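PDB 5OIU: type IV pilus assembly protein PilF from Thermus thermophilus HB8, which is an AAA+ motor ATPase that binds ATP and probably uses its hydrolysis to power assembly of type IV pili. Local coordinates for residues 199-204 with 223-228; 172-177 with 188-193. All coordinates share one frame; numbering follows the deposited sequence.

Contact 1 (199-204 with 223-228)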
loop_
_atom_site.group_PDB
_atom_site.type_symbol
_atom_site.label_atom_id
_atom_site.label_comp_id
_atom_site.label_asym_id
_atom_site.label_seq_id
_atom_site.Cartn_x
_atom_site.Cartn_y
_atom_site.Cartn_z
ATOM N N THR C 199 24.817 14.852 15.540
ATOM C CA THR C 199 23.831 13.797 15.438
ATOM C C THR C 199 24.461 12.510 14.926
ATOM O O THR C 199 25.601 12.480 14.451
ATOM C CB THR C 199 22.711 14.200 14.489
ATOM O OG1 THR C 199 23.295 14.631 13.249
ATOM C CG2 THR C 199 21.865 15.315 15.101
ATOM N N PHE C 200 23.679 11.436 15.011
ATOM C CA PHE C 200 24.052 10.201 14.343
ATOM C C PHE C 200 24.391 10.471 12.887
ATOM O O PHE C 200 25.491 10.162 12.421
ATOM C CB PHE C 200 22.918 9.179 14.461
ATOM C CG PHE C 200 22.984 8.330 15.715
ATOM C CD1 PHE C 200 23.947 7.354 15.856
ATOM C CD2 PHE C 200 22.077 8.508 16.735
ATOM C CE1 PHE C 200 24.018 6.578 16.984
ATOM C CE2 PHE C 200 22.130 7.722 17.876
ATOM C CZ PHE C 200 23.107 6.761 17.999
ATOM N N ALA C 201 23.460 11.097 12.165
ATOM C CA ALA C 201 23.643 11.281 10.731
ATOM C C ALA C 201 24.862 12.129 10.440
ATOM O O ALA C 201 25.644 11.804 9.546
ATOM C CB ALA C 201 22.399 11.916 10.101
ATOM N N ARG C 202 25.038 13.227 11.177
ATOM C CA ARG C 202 26.151 14.124 10.892
ATOM C C ARG C 202 27.491 13.440 11.155
ATOM O O ARG C 202 28.430 13.578 10.358
ATOM C CB ARG C 202 26.022 15.401 11.716
ATOM C CG ARG C 202 27.251 16.292 11.667
ATOM C CD ARG C 202 27.350 17.029 10.343
ATOM N NE ARG C 202 28.443 18.002 10.340
ATOM C CZ ARG C 202 28.443 19.132 11.046
ATOM N NH1 ARG C 202 27.399 19.450 11.814
ATOM N NH2 ARG C 202 29.489 19.952 10.978
ATOM N N ALA C 203 27.590 12.677 12.251
ATOM C CA ALA C 203 28.795 11.889 12.502
ATOM C C ALA C 203 28.995 10.818 11.431
ATOM O O ALA C 203 30.101 10.648 10.908
ATOM C CB ALA C 203 28.726 11.249 13.887
ATOM N N LEU C 204 27.933 10.086 11.090
ATOM C CA LEU C 204 28.077 8.955 10.178
ATOM C C LEU C 204 28.548 9.419 8.798
ATOM O O LEU C 204 29.356 8.744 8.141
ATOM C CB LEU C 204 26.749 8.201 10.087
ATOM C CG LEU C 204 26.681 6.793 9.488
ATOM C CD1 LEU C 204 27.833 5.964 10.001
ATOM C CD2 LEU C 204 25.335 6.114 9.780
ATOM N N SER C 223 15.638 8.298 9.649
ATOM C CA SER C 223 15.755 7.960 8.264
ATOM C C SER C 223 17.121 8.251 7.651
ATOM O O SER C 223 17.696 7.389 7.100
ATOM C CB SER C 223 14.600 8.560 7.477
ATOM O OG SER C 223 13.383 7.982 7.882
ATOM N N GLU C 224 17.626 9.466 7.769
ATOM C CA GLU C 224 18.950 9.824 7.255
ATOM C C GLU C 224 20.021 8.827 7.690
ATOM O O GLU C 224 20.873 8.423 6.881
ATOM C CB GLU C 224 19.315 11.240 7.714
ATOM C CG GLU C 224 19.964 12.115 6.652
ATOM C CD GLU C 224 19.191 12.100 5.314
ATOM O OE1 GLU C 224 17.933 11.967 5.333
ATOM O OE2 GLU C 224 19.842 12.222 4.238
ATOM N N THR C 225 19.970 8.400 8.960
ATOM C CA THR C 225 20.949 7.446 9.476
ATOM C C THR C 225 20.794 6.081 8.822
ATOM O O THR C 225 21.790 5.453 8.446
ATOM C CB THR C 225 20.826 7.319 11.000
ATOM O OG1 THR C 225 21.167 8.574 11.620
ATOM C CG2 THR C 225 21.729 6.211 11.524
ATOM N N ALA C 226 19.554 5.604 8.677
ATOM C CA ALA C 226 19.345 4.326 8.006
ATOM C C ALA C 226 19.859 4.374 6.571
ATOM O O ALA C 226 20.429 3.398 6.071
ATOM C CB ALA C 226 17.865 3.940 8.033
ATOM N N LYS C 227 19.674 5.501 5.891
ATOM C CA LYS C 227 20.094 5.552 4.500
ATOM C C LYS C 227 21.614 5.628 4.397
ATOM O O LYS C 227 22.217 4.903 3.598
ATOM C CB LYS C 227 19.406 6.715 3.774
ATOM C CG LYS C 227 18.278 6.279 2.800
ATOM C CD LYS C 227 18.840 5.661 1.470
ATOM C CE LYS C 227 17.771 4.923 0.606
ATOM N NZ LYS C 227 18.301 3.699 -0.064
ATOM N N ILE C 228 22.261 6.447 5.233
ATOM C CA ILE C 228 23.728 6.508 5.206
ATOM C C ILE C 228 24.337 5.174 5.633
ATOM O O ILE C 228 25.319 4.708 5.048
ATOM C CB ILE C 228 24.246 7.666 6.076
ATOM C CG1 ILE C 228 23.779 9.005 5.512
ATOM C CG2 ILE C 228 25.749 7.629 6.161
ATOM C CD1 ILE C 228 23.929 10.126 6.466
#

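Contact 2 (172-177 with 188-193)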
loop_
_atom_site.group_PDB
_atom_site.type_symbol
_atom_site.label_atom_id
_atom_site.label_comp_id
_atom_site.label_asym_id
_atom_site.label_seq_id
_atom_site.Cartn_x
_atom_site.Cartn_y
_atom_site.Cartn_z
ATOM N N ASN C 172 40.492 -0.114 10.443
ATOM C CA ASN C 172 39.967 1.061 11.144
ATOM C C ASN C 172 38.519 0.774 11.536
ATOM O O ASN C 172 37.641 0.684 10.670
ATOM C CB ASN C 172 40.066 2.335 10.300
ATOM C CG ASN C 172 39.416 3.560 10.988
ATOM O OD1 ASN C 172 39.328 3.623 12.216
ATOM N ND2 ASN C 172 38.966 4.537 10.183
ATOM N N THR C 173 38.287 0.625 12.841
ATOM C CA THR C 173 36.966 0.447 13.424
ATOM C C THR C 173 36.508 1.748 14.067
ATOM O O THR C 173 37.205 2.297 14.925
ATOM C CB THR C 173 36.995 -0.662 14.466
ATOM O OG1 THR C 173 37.529 -1.844 13.854
ATOM C CG2 THR C 173 35.581 -0.920 15.046
ATOM N N GLN C 174 35.334 2.226 13.658
ATOM C CA GLN C 174 34.783 3.501 14.103
ATOM C C GLN C 174 33.320 3.325 14.496
ATOM O O GLN C 174 32.518 2.824 13.699
ATOM C CB GLN C 174 34.919 4.548 12.998
ATOM C CG GLN C 174 34.338 5.896 13.354
ATOM C CD GLN C 174 35.145 6.596 14.422
ATOM O OE1 GLN C 174 36.304 6.974 14.194
ATOM N NE2 GLN C 174 34.546 6.769 15.602
ATOM N N THR C 175 32.971 3.748 15.712
ATOM C CA THR C 175 31.617 3.666 16.244
ATOM C C THR C 175 31.009 5.062 16.380
ATOM O O THR C 175 31.715 6.066 16.469
ATOM C CB THR C 175 31.586 2.979 17.620
ATOM O OG1 THR C 175 32.066 3.884 18.617
ATOM C CG2 THR C 175 32.467 1.762 17.662
ATOM N N ILE C 176 29.680 5.115 16.389
ATOM C CA ILE C 176 28.930 6.278 16.848
ATOM C C ILE C 176 27.863 5.777 17.820
ATOM O O ILE C 176 27.111 4.842 17.510
ATOM C CB ILE C 176 28.316 7.080 15.677
ATOM C CG1 ILE C 176 27.598 8.330 16.194
ATOM C CG2 ILE C 176 27.419 6.216 14.808
ATOM C CD1 ILE C 176 28.506 9.279 16.908
ATOM N N GLU C 177 27.822 6.365 19.010
ATOM C CA GLU C 177 27.126 5.752 20.137
ATOM C C GLU C 177 26.401 6.809 20.955
ATOM O O GLU C 177 26.847 7.954 21.058
ATOM C CB GLU C 177 28.097 4.965 21.036
ATOM C CG GLU C 177 28.923 3.926 20.299
ATOM C CD GLU C 177 29.732 3.054 21.231
ATOM O OE1 GLU C 177 29.168 2.590 22.252
ATOM O OE2 GLU C 177 30.936 2.847 20.953
ATOM N N ASN C 188 37.971 3.228 17.559
ATOM C CA ASN C 188 37.732 4.656 17.706
ATOM C C ASN C 188 36.260 4.882 18.004
ATOM O O ASN C 188 35.392 4.427 17.250
ATOM C CB ASN C 188 38.132 5.423 16.443
ATOM C CG ASN C 188 39.515 5.072 15.966
ATOM O OD1 ASN C 188 39.693 4.472 14.895
ATOM N ND2 ASN C 188 40.509 5.432 16.758
ATOM N N GLN C 189 35.974 5.590 19.083
ATOM C CA GLN C 189 34.593 5.772 19.489
ATOM C C GLN C 189 34.239 7.248 19.556
ATOM O O GLN C 189 35.042 8.082 19.998
ATOM C CB GLN C 189 34.330 5.088 20.825
ATOM C CG GLN C 189 34.595 3.598 20.786
ATOM C CD GLN C 189 34.389 2.937 22.140
ATOM O OE1 GLN C 189 35.329 2.804 22.920
ATOM N NE2 GLN C 189 33.158 2.511 22.416
ATOM N N THR C 190 33.022 7.546 19.113
ATOM C CA THR C 190 32.491 8.896 18.985
ATOM C C THR C 190 31.090 8.905 19.576
ATOM O O THR C 190 30.275 8.032 19.251
ATOM C CB THR C 190 32.461 9.321 17.509
ATOM O OG1 THR C 190 33.804 9.458 17.034
ATOM C CG2 THR C 190 31.711 10.644 17.308
ATOM N N GLN C 191 30.819 9.866 20.456
ATOM C CA GLN C 191 29.545 9.955 21.156
ATOM C C GLN C 191 28.699 11.074 20.573
ATOM O O GLN C 191 29.218 12.156 20.268
ATOM C CB GLN C 191 29.751 10.225 22.636
ATOM C CG GLN C 191 28.497 10.119 23.415
ATOM C CD GLN C 191 28.765 10.078 24.899
ATOM O OE1 GLN C 191 29.066 9.017 25.473
ATOM N NE2 GLN C 191 28.679 11.244 25.535
ATOM N N VAL C 192 27.392 10.822 20.419
ATOM C CA VAL C 192 26.534 11.870 19.881
ATOM C C VAL C 192 26.453 13.001 20.893
ATOM O O VAL C 192 26.493 12.777 22.109
ATOM C CB VAL C 192 25.143 11.332 19.494
ATOM C CG1 VAL C 192 25.273 10.115 18.567
ATOM C CG2 VAL C 192 24.350 10.996 20.710
ATOM N N ASN C 193 26.390 14.229 20.389
ATOM C CA ASN C 193 26.469 15.432 21.215
ATOM C C ASN C 193 25.435 16.420 20.690
ATOM O O ASN C 193 25.736 17.257 19.831
ATOM C CB ASN C 193 27.877 16.025 21.180
ATOM C CG ASN C 193 28.049 17.188 22.117
ATOM O OD1 ASN C 193 27.117 17.581 22.809
ATOM N ND2 ASN C 193 29.257 17.748 22.151
#

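Contact 1 (199-204 with 223-228)
The first touch from the helix at 223-228 comes at Glu224, where only the root of the side chain takes part: its CB lies 4.0 Å from Ala201 CB. Beyond that the chain bends at chi2 and carries the carboxylate off toward Arg205, a long and weak ion pair.

One residue on, Thr225 meets the first turn of helix 200-206 at its closest point, the CA atoms of Thr225 and Ala201 being 4.9 Å apart. With chi1 at -65°, OG1 stands beside its own backbone N and fits against the start of the other helix, 3.4 Å from Phe200 CB. Ala201 N is near OG1 too, but at a poor angle for bonding; the hydroxyl is instead engaged with a residue just outside the segments. The other branch, CG2, anti to the backbone N, rests against Leu204 CD2 at 4.0 Å.

Ile228, one turn later, closes the interface. Its CG2 branch packs on Leu204 CG at 3.6 Å as the two side chains lie alongside, running in opposing senses, while CD1 comes within 3.9 Å of Ala201 O. Leu204 and Thr225 also rest on Val217 of strand 214-217, which continues the apolar layer beneath.

Apart from the threonine hydroxyl, the touching surface is mainly aliphatic. The axes of the short segments 200-204 and 223-228 approach to 8.8 Å at 28°, so this is close packing of two helices running in roughly the same direction, characteristic of the helical layer that covers a sheet in an alpha/beta P-loop NTPase fold.

Contact 2 (172-177 with 188-193)
Parallel strand pairing at the edge of the mixed sheet in the P-loop NTPase fold joins strand 173-177 with the weakly bonded strand at about 188-191, outermost within this chain, though Gln189 makes backbone hydrogen bonds to the second subunit. Thr175 N donates to Asn188 O at 2.9 Å, and Asn188 N in turn reaches Thr173 O. Toward the other end Glu177 N bonds Thr190 O and Val192 N bonds Glu177 O, whereas the middle link, Thr190 N to Thr175 O, is weak.

The face carrying Thr175, Glu177 and Gln189 holds a polar cluster. Gln189 NE2 donates to Glu177 OE2 at 2.7 Å, with the oxygen in the plane of the amide but met 23° out of the carboxylate plane on its syn side. Thr175 OG1 donates to the anti lone pair of Glu177 OE2 at 2.8 Å. Thr175 OG1 also lies 3.3 Å from Gln189 CG, against the aliphatic part of that side chain. Gln189 NE2 has a second acceptor, Tyr182 O.

On the other face Ile176, its CG1 anti to the backbone N (chi1 -177°), swings CD1 over the neighbouring strand to 3.5 Å from Thr190 CG2 and 3.7 Å from Val192 CG1. Gln174 NE2 turns back to its own strand, donating to Thr175 O at 3.0 Å, while Thr190 OG1 bonds Pro100 O of the second subunit.

Two donors, on the syn and the anti side of OE2, should restrict the rotation of the buried Glu177 carboxylate, whose side chain lies about 8 Å from the bound magnesium ion; this probably keeps its orientation near the nucleotide site.

In the fold
Along the chain contact 2 is complete before contact 1 begins, and their centres are about 13 Å apart. Strand 188-191 leads on to helix 200-206, which lies against the face of the sheet that carries Ile176: Ala203 CB meets Ile176 CD1 at 3.6 Å, and the Phe200 ring packs on Ile176 and Val192. Strand 214-217, next to 173-177, is followed by helix 223-235, the second helix of contact 1. Sheet and helices are thus tied together close to the bound ATP. Contact 2 reaches the second subunit through several residues, while near contact 1 Arg202 alone of its segments packs on Leu77 of that subunit, which places the edge of the sheet at the subunit interface.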